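Local coordinates for protein (GYP1P) (Saccharomyces cerevisiae, PDB 1FKM), which stimulates GTP hydrolysis by Ypt/Rab GTPases such as Ypt1 and Ypt7, its TBC domain (this chain) supplying catalytic arginine and glutamine fingers in trans, at residues 209-214 and 334-339; 217-222 and 227-232; 341-346 and 352-357. All coordinates share one frame; numbering follows the deposited sequence.

Interaction 1: 209-214 and 334-339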
loop_
_atom_site.group_PDB
_atom_site.type_symbol
_atom_site.label_atom_id
_atom_site.label_comp_id
_atom_site.label_asym_id
_atom_site.label_seq_id
_atom_site.Cartn_x
_atom_site.Cartn_y
_atom_site.Cartn_z
ATOM N N GLN A 209 -7.874 -10.881 -19.580
ATOM C CA GLN A 209 -7.233 -11.125 -20.870
ATOM C C GLN A 209 -5.897 -11.835 -20.708
ATOM O O GLN A 209 -5.539 -12.701 -21.511
ATOM C CB GLN A 209 -7.017 -9.803 -21.610
ATOM C CG GLN A 209 -8.296 -9.117 -22.083
ATOM C CD GLN A 209 -8.990 -9.868 -23.205
ATOM O OE1 GLN A 209 -9.516 -10.964 -23.007
ATOM N NE2 GLN A 209 -8.988 -9.282 -24.398
ATOM N N LEU A 210 -5.157 -11.457 -19.675
ATOM C CA LEU A 210 -3.858 -12.060 -19.402
ATOM C C LEU A 210 -4.027 -13.550 -19.117
ATOM O O LEU A 210 -3.319 -14.382 -19.683
ATOM C CB LEU A 210 -3.210 -11.390 -18.187
ATOM C CG LEU A 210 -1.755 -10.928 -18.277
ATOM C CD1 LEU A 210 -1.264 -10.596 -16.869
ATOM C CD2 LEU A 210 -0.878 -12.006 -18.910
ATOM N N VAL A 211 -4.966 -13.880 -18.236
ATOM C CA VAL A 211 -5.210 -15.268 -17.867
ATOM C C VAL A 211 -5.727 -16.084 -19.044
ATOM O O VAL A 211 -5.397 -17.263 -19.187
ATOM C CB VAL A 211 -6.196 -15.361 -16.685
ATOM C CG1 VAL A 211 -6.461 -16.818 -16.331
ATOM C CG2 VAL A 211 -5.615 -14.625 -15.486
ATOM N N LYS A 212 -6.534 -15.459 -19.892
ATOM C CA LYS A 212 -7.057 -16.146 -21.062
ATOM C C LYS A 212 -5.865 -16.530 -21.940
ATOM O O LYS A 212 -5.890 -17.544 -22.640
ATOM C CB LYS A 212 -8.004 -15.230 -21.842
ATOM C CG LYS A 212 -8.641 -15.900 -23.046
ATOM C CD LYS A 212 -9.561 -14.953 -23.795
ATOM C CE LYS A 212 -10.175 -15.639 -25.007
ATOM N NZ LYS A 212 -11.066 -14.728 -25.777
ATOM N N ARG A 213 -4.819 -15.710 -21.874
ATOM C CA ARG A 213 -3.591 -15.909 -22.641
ATOM C C ARG A 213 -2.671 -17.015 -22.127
ATOM O O ARG A 213 -2.260 -17.880 -22.894
ATOM C CB ARG A 213 -2.788 -14.606 -22.684
ATOM C CG ARG A 213 -2.927 -13.787 -23.956
ATOM C CD ARG A 213 -2.317 -12.396 -23.757
ATOM N NE ARG A 213 -2.115 -11.675 -25.012
ATOM C CZ ARG A 213 -1.133 -11.929 -25.872
ATOM N NH1 ARG A 213 -0.251 -12.887 -25.618
ATOM N NH2 ARG A 213 -1.030 -11.222 -26.989
ATOM N N ILE A 214 -2.341 -16.992 -20.838
ATOM C CA ILE A 214 -1.420 -17.994 -20.305
ATOM C C ILE A 214 -2.030 -19.244 -19.682
ATOM O O ILE A 214 -1.318 -20.218 -19.438
ATOM C CB ILE A 214 -0.428 -17.369 -19.285
ATOM C CG1 ILE A 214 -1.080 -17.220 -17.909
ATOM C CG2 ILE A 214 0.048 -16.022 -19.800
ATOM C CD1 ILE A 214 -2.174 -16.201 -17.843
ATOM N N ALA A 334 0.011 -13.989 -11.518
ATOM C CA ALA A 334 0.882 -15.022 -10.961
ATOM C C ALA A 334 0.280 -15.610 -9.687
ATOM O O ALA A 334 0.401 -16.811 -9.427
ATOM C CB ALA A 334 2.272 -14.446 -10.678
ATOM N N PHE A 335 -0.373 -14.760 -8.897
ATOM C CA PHE A 335 -1.012 -15.177 -7.650
ATOM C C PHE A 335 -2.124 -16.172 -7.974
ATOM O O PHE A 335 -2.184 -17.268 -7.405
ATOM C CB PHE A 335 -1.596 -13.951 -6.932
ATOM C CG PHE A 335 -2.221 -14.256 -5.591
ATOM C CD1 PHE A 335 -1.485 -14.880 -4.586
ATOM C CD2 PHE A 335 -3.528 -13.868 -5.317
ATOM C CE1 PHE A 335 -2.047 -15.107 -3.321
ATOM C CE2 PHE A 335 -4.094 -14.091 -4.056
ATOM C CZ PHE A 335 -3.348 -14.709 -3.061
ATOM N N LEU A 336 -2.998 -15.780 -8.898
ATOM C CA LEU A 336 -4.111 -16.625 -9.313
ATOM C C LEU A 336 -3.640 -17.947 -9.903
ATOM O O LEU A 336 -4.116 -19.009 -9.508
ATOM C CB LEU A 336 -4.971 -15.900 -10.350
ATOM C CG LEU A 336 -6.173 -16.682 -10.902
ATOM C CD1 LEU A 336 -7.142 -17.029 -9.763
ATOM C CD2 LEU A 336 -6.874 -15.847 -11.958
ATOM N N ILE A 337 -2.715 -17.875 -10.857
ATOM C CA ILE A 337 -2.208 -19.069 -11.524
ATOM C C ILE A 337 -1.614 -20.078 -10.547
ATOM O O ILE A 337 -1.606 -21.279 -10.814
ATOM C CB ILE A 337 -1.151 -18.701 -12.597
ATOM C CG1 ILE A 337 -1.793 -17.820 -13.674
ATOM C CG2 ILE A 337 -0.580 -19.960 -13.238
ATOM C CD1 ILE A 337 -2.999 -18.431 -14.347
ATOM N N LYS A 338 -1.125 -19.594 -9.412
ATOM C CA LYS A 338 -0.548 -20.485 -8.418
ATOM C C LYS A 338 -1.600 -21.482 -7.926
ATOM O O LYS A 338 -1.272 -22.618 -7.575
ATOM C CB LYS A 338 -0.008 -19.681 -7.233
ATOM C CG LYS A 338 0.588 -20.538 -6.129
ATOM C CD LYS A 338 1.174 -19.685 -5.018
ATOM C CE LYS A 338 1.722 -20.548 -3.887
ATOM N NZ LYS A 338 2.790 -21.475 -4.356
ATOM N N TRP A 339 -2.858 -21.051 -7.909
ATOM C CA TRP A 339 -3.959 -21.896 -7.450
ATOM C C TRP A 339 -4.672 -22.607 -8.604
ATOM O O TRP A 339 -5.645 -23.328 -8.387
ATOM C CB TRP A 339 -4.982 -21.052 -6.688
ATOM C CG TRP A 339 -4.379 -20.110 -5.683
ATOM C CD1 TRP A 339 -4.452 -18.746 -5.691
ATOM C CD2 TRP A 339 -3.608 -20.462 -4.529
ATOM N NE1 TRP A 339 -3.773 -18.225 -4.617
ATOM C CE2 TRP A 339 -3.245 -19.256 -3.887
ATOM C CE3 TRP A 339 -3.189 -21.680 -3.975
ATOM C CZ2 TRP A 339 -2.482 -19.231 -2.718
ATOM C CZ3 TRP A 339 -2.431 -21.656 -2.812
ATOM C CH2 TRP A 339 -2.085 -20.436 -2.196
#

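Interaction 2: 217-222 and 227-232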
loop_
_atom_site.group_PDB
_atom_site.type_symbol
_atom_site.label_atom_id
_atom_site.label_comp_id
_atom_site.label_asym_id
_atom_site.label_seq_id
_atom_site.Cartn_x
_atom_site.Cartn_y
_atom_site.Cartn_z
ATOM N N ASP A 217 -7.186 -22.925 -20.133
ATOM C CA ASP A 217 -7.981 -23.952 -19.475
ATOM C C ASP A 217 -8.656 -23.421 -18.211
ATOM O O ASP A 217 -9.817 -23.726 -17.950
ATOM C CB ASP A 217 -7.110 -25.166 -19.133
ATOM C CG ASP A 217 -6.632 -25.907 -20.371
ATOM O OD1 ASP A 217 -7.476 -26.217 -21.238
ATOM O OD2 ASP A 217 -5.419 -26.182 -20.478
ATOM N N LEU A 218 -7.931 -22.638 -17.419
ATOM C CA LEU A 218 -8.521 -22.084 -16.208
ATOM C C LEU A 218 -9.586 -21.073 -16.615
ATOM O O LEU A 218 -10.670 -21.027 -16.034
ATOM C CB LEU A 218 -7.453 -21.402 -15.344
ATOM C CG LEU A 218 -7.966 -20.678 -14.096
ATOM C CD1 LEU A 218 -8.702 -21.651 -13.185
ATOM C CD2 LEU A 218 -6.789 -20.043 -13.359
ATOM N N TYR A 219 -9.272 -20.273 -17.627
ATOM C CA TYR A 219 -10.200 -19.269 -18.124
ATOM C C TYR A 219 -11.500 -19.941 -18.561
ATOM O O TYR A 219 -12.591 -19.493 -18.208
ATOM C CB TYR A 219 -9.588 -18.533 -19.314
ATOM C CG TYR A 219 -10.411 -17.357 -19.785
ATOM C CD1 TYR A 219 -10.286 -16.107 -19.180
ATOM C CD2 TYR A 219 -11.329 -17.497 -20.826
ATOM C CE1 TYR A 219 -11.055 -15.024 -19.600
ATOM C CE2 TYR A 219 -12.104 -16.421 -21.252
ATOM C CZ TYR A 219 -11.961 -15.188 -20.636
ATOM O OH TYR A 219 -12.723 -14.122 -21.053
ATOM N N ASN A 220 -11.376 -21.017 -19.332
ATOM C CA ASN A 220 -12.539 -21.758 -19.811
ATOM C C ASN A 220 -13.315 -22.381 -18.651
ATOM O O ASN A 220 -14.544 -22.459 -18.690
ATOM C CB ASN A 220 -12.102 -22.849 -20.797
ATOM C CG ASN A 220 -11.523 -22.278 -22.088
ATOM O OD1 ASN A 220 -10.837 -22.977 -22.835
ATOM N ND2 ASN A 220 -11.805 -21.008 -22.356
ATOM N N HIS A 221 -12.608 -22.826 -17.617
ATOM C CA HIS A 221 -13.283 -23.418 -16.465
ATOM C C HIS A 221 -14.147 -22.357 -15.790
ATOM O O HIS A 221 -15.279 -22.627 -15.393
ATOM C CB HIS A 221 -12.270 -23.970 -15.459
ATOM C CG HIS A 221 -12.897 -24.556 -14.231
ATOM N ND1 HIS A 221 -13.598 -25.743 -14.243
ATOM C CD2 HIS A 221 -12.937 -24.110 -12.953
ATOM C CE1 HIS A 221 -14.040 -26.004 -13.026
ATOM N NE2 HIS A 221 -13.653 -25.029 -12.224
ATOM N N PHE A 222 -13.602 -21.150 -15.655
ATOM C CA PHE A 222 -14.335 -20.050 -15.043
ATOM C C PHE A 222 -15.614 -19.785 -15.833
ATOM O O PHE A 222 -16.679 -19.578 -15.256
ATOM C CB PHE A 222 -13.482 -18.778 -15.018
ATOM C CG PHE A 222 -12.483 -18.721 -13.886
ATOM C CD1 PHE A 222 -12.388 -19.750 -12.957
ATOM C CD2 PHE A 222 -11.652 -17.610 -13.743
ATOM C CE1 PHE A 222 -11.479 -19.675 -11.900
ATOM C CE2 PHE A 222 -10.741 -17.527 -12.690
ATOM C CZ PHE A 222 -10.656 -18.557 -11.769
ATOM N N VAL A 227 -17.807 -17.992 -13.316
ATOM C CA VAL A 227 -17.003 -17.223 -12.375
ATOM C C VAL A 227 -16.544 -15.987 -13.147
ATOM O O VAL A 227 -15.886 -16.104 -14.176
ATOM C CB VAL A 227 -15.756 -18.007 -11.898
ATOM C CG1 VAL A 227 -14.803 -17.069 -11.145
ATOM C CG2 VAL A 227 -16.177 -19.151 -10.988
ATOM N N GLU A 228 -16.908 -14.808 -12.657
ATOM C CA GLU A 228 -16.521 -13.560 -13.307
ATOM C C GLU A 228 -15.331 -12.983 -12.547
ATOM O O GLU A 228 -15.344 -12.943 -11.331
ATOM C CB GLU A 228 -17.686 -12.568 -13.274
ATOM C CG GLU A 228 -18.974 -13.108 -13.876
ATOM C CD GLU A 228 -20.094 -12.080 -13.890
ATOM O OE1 GLU A 228 -19.848 -10.914 -13.514
ATOM O OE2 GLU A 228 -21.225 -12.441 -14.281
ATOM N N PHE A 229 -14.303 -12.537 -13.259
ATOM C CA PHE A 229 -13.139 -11.988 -12.575
ATOM C C PHE A 229 -13.483 -10.886 -11.576
ATOM O O PHE A 229 -12.870 -10.793 -10.519
ATOM C CB PHE A 229 -12.110 -11.486 -13.591
ATOM C CG PHE A 229 -11.277 -12.590 -14.190
ATOM C CD1 PHE A 229 -11.822 -13.457 -15.134
ATOM C CD2 PHE A 229 -9.960 -12.786 -13.779
ATOM C CE1 PHE A 229 -11.065 -14.509 -15.663
ATOM C CE2 PHE A 229 -9.194 -13.834 -14.299
ATOM C CZ PHE A 229 -9.749 -14.698 -15.242
ATOM N N ILE A 230 -14.477 -10.067 -11.897
ATOM C CA ILE A 230 -14.869 -8.987 -10.998
ATOM C C ILE A 230 -15.289 -9.510 -9.616
ATOM O O ILE A 230 -15.073 -8.844 -8.601
ATOM C CB ILE A 230 -16.034 -8.157 -11.602
ATOM C CG1 ILE A 230 -16.218 -6.855 -10.815
ATOM C CG2 ILE A 230 -17.326 -8.957 -11.570
ATOM C CD1 ILE A 230 -15.102 -5.853 -11.014
ATOM N N GLN A 231 -15.867 -10.707 -9.570
ATOM C CA GLN A 231 -16.333 -11.267 -8.302
ATOM C C GLN A 231 -15.259 -11.525 -7.251
ATOM O O GLN A 231 -15.569 -11.680 -6.069
ATOM C CB GLN A 231 -17.133 -12.539 -8.566
ATOM C CG GLN A 231 -18.364 -12.273 -9.407
ATOM C CD GLN A 231 -19.085 -13.536 -9.813
ATOM O OE1 GLN A 231 -18.469 -14.495 -10.278
ATOM N NE2 GLN A 231 -20.404 -13.539 -9.651
ATOM N N PHE A 232 -13.998 -11.581 -7.661
ATOM C CA PHE A 232 -12.935 -11.783 -6.691
ATOM C C PHE A 232 -11.794 -10.790 -6.896
ATOM O O PHE A 232 -11.126 -10.397 -5.942
ATOM C CB PHE A 232 -12.411 -13.232 -6.751
ATOM C CG PHE A 232 -11.740 -13.595 -8.049
ATOM C CD1 PHE A 232 -10.414 -13.244 -8.287
ATOM C CD2 PHE A 232 -12.436 -14.294 -9.033
ATOM C CE1 PHE A 232 -9.788 -13.583 -9.483
ATOM C CE2 PHE A 232 -11.822 -14.639 -10.234
ATOM C CZ PHE A 232 -10.493 -14.283 -10.461
#

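Interaction 3: 341-346 and 352-357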
loop_
_atom_site.group_PDB
_atom_site.type_symbol
_atom_site.label_atom_id
_atom_site.label_comp_id
_atom_site.label_asym_id
_atom_site.label_seq_id
_atom_site.Cartn_x
_atom_site.Cartn_y
_atom_site.Cartn_z
ATOM N N ASP A 341 -4.376 -25.364 -10.531
ATOM C CA ASP A 341 -4.756 -26.771 -10.407
ATOM C C ASP A 341 -5.902 -26.969 -9.419
ATOM O O ASP A 341 -6.847 -27.715 -9.690
ATOM C CB ASP A 341 -3.549 -27.613 -9.981
ATOM C CG ASP A 341 -2.417 -27.555 -10.987
ATOM O OD1 ASP A 341 -2.673 -27.799 -12.185
ATOM O OD2 ASP A 341 -1.270 -27.268 -10.583
ATOM N N GLN A 342 -5.818 -26.302 -8.273
ATOM C CA GLN A 342 -6.860 -26.404 -7.253
ATOM C C GLN A 342 -8.193 -25.832 -7.743
ATOM O O GLN A 342 -9.246 -26.419 -7.517
ATOM C CB GLN A 342 -6.432 -25.658 -5.987
ATOM C CG GLN A 342 -5.328 -26.332 -5.194
ATOM C CD GLN A 342 -4.828 -25.466 -4.049
ATOM O OE1 GLN A 342 -4.037 -24.545 -4.254
ATOM N NE2 GLN A 342 -5.300 -25.748 -2.840
ATOM N N LEU A 343 -8.139 -24.681 -8.407
ATOM C CA LEU A 343 -9.345 -24.022 -8.908
ATOM C C LEU A 343 -10.099 -24.872 -9.929
ATOM O O LEU A 343 -11.328 -24.834 -9.984
ATOM C CB LEU A 343 -8.982 -22.659 -9.523
ATOM C CG LEU A 343 -8.506 -21.602 -8.514
ATOM C CD1 LEU A 343 -7.940 -20.382 -9.230
ATOM C CD2 LEU A 343 -9.671 -21.212 -7.620
HETATM N N MSE A 344 -9.357 -25.634 -10.729
HETATM C CA MSE A 344 -9.946 -26.497 -11.753
HETATM C C MSE A 344 -10.942 -27.512 -11.191
HETATM O O MSE A 344 -11.749 -28.065 -11.935
HETATM C CB MSE A 344 -8.846 -27.258 -12.504
HETATM C CG MSE A 344 -7.925 -26.403 -13.360
HETATM SE SE MSE A 344 -8.785 -25.659 -14.922
HETATM C CE MSE A 344 -8.630 -27.171 -16.118
ATOM N N GLU A 345 -10.888 -27.757 -9.886
ATOM C CA GLU A 345 -11.785 -28.730 -9.264
ATOM C C GLU A 345 -12.900 -28.087 -8.442
ATOM O O GLU A 345 -13.607 -28.777 -7.708
ATOM C CB GLU A 345 -10.987 -29.677 -8.360
ATOM C CG GLU A 345 -9.773 -30.328 -9.016
ATOM C CD GLU A 345 -10.131 -31.191 -10.212
ATOM O OE1 GLU A 345 -11.083 -31.992 -10.112
ATOM O OE2 GLU A 345 -9.448 -31.079 -11.254
HETATM N N MSE A 346 -13.064 -26.774 -8.572
HETATM C CA MSE A 346 -14.081 -26.053 -7.802
HETATM C C MSE A 346 -15.199 -25.463 -8.644
HETATM O O MSE A 346 -14.988 -25.104 -9.797
HETATM C CB MSE A 346 -13.431 -24.907 -7.022
HETATM C CG MSE A 346 -12.487 -25.326 -5.919
HETATM SE SE MSE A 346 -11.592 -23.777 -5.167
HETATM C CE MSE A 346 -9.781 -24.456 -5.193
ATOM N N ILE A 352 -15.283 -18.686 -5.441
ATOM C CA ILE A 352 -15.397 -17.352 -4.850
ATOM C C ILE A 352 -14.929 -17.354 -3.400
ATOM O O ILE A 352 -14.174 -16.476 -2.981
ATOM C CB ILE A 352 -16.852 -16.825 -4.905
ATOM C CG1 ILE A 352 -17.353 -16.830 -6.352
ATOM C CG2 ILE A 352 -16.921 -15.409 -4.339
ATOM C CD1 ILE A 352 -16.459 -16.074 -7.327
ATOM N N THR A 353 -15.380 -18.345 -2.637
ATOM C CA THR A 353 -14.988 -18.463 -1.240
ATOM C C THR A 353 -13.465 -18.564 -1.130
ATOM O O THR A 353 -12.847 -17.882 -0.315
ATOM C CB THR A 353 -15.617 -19.720 -0.592
ATOM O OG1 THR A 353 -17.042 -19.585 -0.577
ATOM C CG2 THR A 353 -15.114 -19.902 0.834
ATOM N N PHE A 354 -12.872 -19.412 -1.966
ATOM C CA PHE A 354 -11.424 -19.626 -1.969
ATOM C C PHE A 354 -10.608 -18.385 -2.338
ATOM O O PHE A 354 -9.654 -18.037 -1.645
ATOM C CB PHE A 354 -11.063 -20.760 -2.934
ATOM C CG PHE A 354 -9.596 -21.105 -2.946
ATOM C CD1 PHE A 354 -9.068 -21.991 -2.012
ATOM C CD2 PHE A 354 -8.741 -20.534 -3.881
ATOM C CE1 PHE A 354 -7.707 -22.303 -2.012
ATOM C CE2 PHE A 354 -7.377 -20.840 -3.889
ATOM C CZ PHE A 354 -6.861 -21.727 -2.953
ATOM N N LEU A 355 -10.975 -17.725 -3.433
ATOM C CA LEU A 355 -10.241 -16.549 -3.881
ATOM C C LEU A 355 -10.427 -15.306 -3.017
ATOM O O LEU A 355 -9.654 -14.354 -3.131
ATOM C CB LEU A 355 -10.590 -16.241 -5.338
ATOM C CG LEU A 355 -10.122 -17.347 -6.290
ATOM C CD1 LEU A 355 -10.603 -17.061 -7.702
ATOM C CD2 LEU A 355 -8.597 -17.458 -6.236
ATOM N N GLN A 356 -11.451 -15.305 -2.166
ATOM C CA GLN A 356 -11.679 -14.176 -1.270
ATOM C C GLN A 356 -11.095 -14.529 0.094
ATOM O O GLN A 356 -11.143 -13.735 1.030
ATOM C CB GLN A 356 -13.175 -13.870 -1.130
ATOM C CG GLN A 356 -13.868 -13.532 -2.445
ATOM C CD GLN A 356 -15.329 -13.161 -2.257
ATOM O OE1 GLN A 356 -16.035 -13.768 -1.453
ATOM N NE2 GLN A 356 -15.793 -12.172 -3.010
ATOM N N ASN A 357 -10.544 -15.735 0.199
ATOM C CA ASN A 357 -9.935 -16.203 1.441
ATOM C C ASN A 357 -8.773 -17.151 1.136
ATOM O O ASN A 357 -8.739 -18.279 1.626
ATOM C CB ASN A 357 -10.980 -16.923 2.296
ATOM C CG ASN A 357 -12.142 -16.027 2.673
ATOM O OD1 ASN A 357 -11.980 -15.067 3.426
ATOM N ND2 ASN A 357 -13.323 -16.333 2.144
#

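Interaction 1: 209-214 and 334-339
Leu336, which meets Val211 through its side chain, uses its carbonyl O to accept the N-H of Trp339, with 2.9 Å between Leu336 O and Trp339 N. This polar bond stays inside segment 334-339; the meeting with segment 209-214 is made by methyl and methylene groups alone. Val211 illustrates how a beta-branched residue can serve two partners from one position on a helix. Its CG1 lies anti to the backbone N (chi1 179°) and points to Ile337 CD1, 4.3 Å away, while CG2, beside the backbone N, reaches Leu336 CD2 at 3.9 Å. The Val211 and Leu336 side chains cross at about a right angle. Ile337 CD1 is shared, since Ile214 CG1 also approaches it, at 4.2 Å. Val211 and Leu336 are buried, whereas Ile214 is exposed, so the patch runs from the interior toward solvent. The segment axes come no closer than 11.0 Å and their directions differ by 49°, which fits a contact borne by side-chain ends. In this all-helical fold the contact joins helices 198-214 and 324-338; Leu210 extends it along the latter onto Val329, Phe330 and Ala333, while Ala334 packs against helix 365-382.

Interaction 2: 217-222 and 227-232
Phe222 meets Val227 over one face and forms an aromatic cluster with Phe229 and Phe232, at the connection between helices 216-224 and 230-238 of the TBC domain. Starting at the root of the Phe222 side chain, CB lies 3.7 Å from Val227 O. With chi1 at -81°, CG stands beside the backbone N and faces Val227 CB at 3.9 Å. The ring then carries Val227 CG1 above its centre, a CH-pi contact 4.0 Å from the centroid and 11° off the normal, while Leu218 CG covers the opposite face nearer the rim. Further out, CD2 comes to 3.7 Å from Phe229 CE1. That pair is an offset edge-to-face arrangement, the edge of Phe222 directed at the face of Phe229 with planes at 68°. CE2 finally reaches Phe232 CE2 at 3.9 Å. Tyr219 CD1 flanks the cluster, touching the same Phe229 CE1. Where the chain turns between the helices, Val227 N gives a nearly straight hydrogen bond to Phe222 O, 2.7 Å long, consistent with the close approach of the ring and the valine. Just beyond, Gln231 OE1 accepts from Glu228 N at 2.9 Å, the donor lying above the carbonyl plane of the amide.

Interaction 3: 341-346 and 352-357
Met346, present as selenomethionine, lies over Phe354 in a Met-aromatic contact that joins the turn after helix 340-343 to helix 348-355. Its CE sits above the centre of one ring face, 4.1 Å from the centroid and 13° off the normal. The SE atom is placed obliquely to the ring and closer to its root, 3.8 Å from Phe354 CB. A bend at chi3 (-132°) folds the terminal methyl over the ring. Two further residues of the first helix meet the same phenyl group: Leu343 CD2 approaches Phe354 CD2 at 3.9 Å, and Gln342 OE1 lies 4.2 Å from Phe354 CZ, its amide plane turned 75° from the ring. Leu343 CD2 also touches Leu355 CG at 4.1 Å, so one methyl bridges two successive residues and carries the contact into the buried side. A second shell shows how the backbone sets up such a contact. A type I beta turn from Leu343 to Met346, closed by Met346 N to Leu343 O at 3.0 Å, turns the chain at the end of the helix; Met346 then points at helix 348-355, while Leu343 reaches it with CD2. Trp339 packs edge-to-face with Phe354. At the far end of the second segment, Asn357 ND2 folds back to a lone pair of Thr353 O, 2.9 Å away and in the carbonyl plane.

In the fold
The three contacts touch one another and lie on the same side of the chain's centre. Interaction 2 lies about 10 Å from each of the others, centre to centre, and interactions 1 and 3 are about 13 Å apart. Leu336 is common ground: its CD2 lies 3.9 Å from Phe229 CE2 of interaction 2, and its CD1 3.5 Å from Leu343 CD1 of interaction 3. A polar link joins interactions 2 and 3, a probable hydrogen bond with His221 NE2 2.8 Å from Met346 O. Along the chain, interaction 2 is nested within the loop closed by interaction 1, and interaction 3 follows. All three lie away from the arginine finger Arg96 and the glutamine finger Gln131.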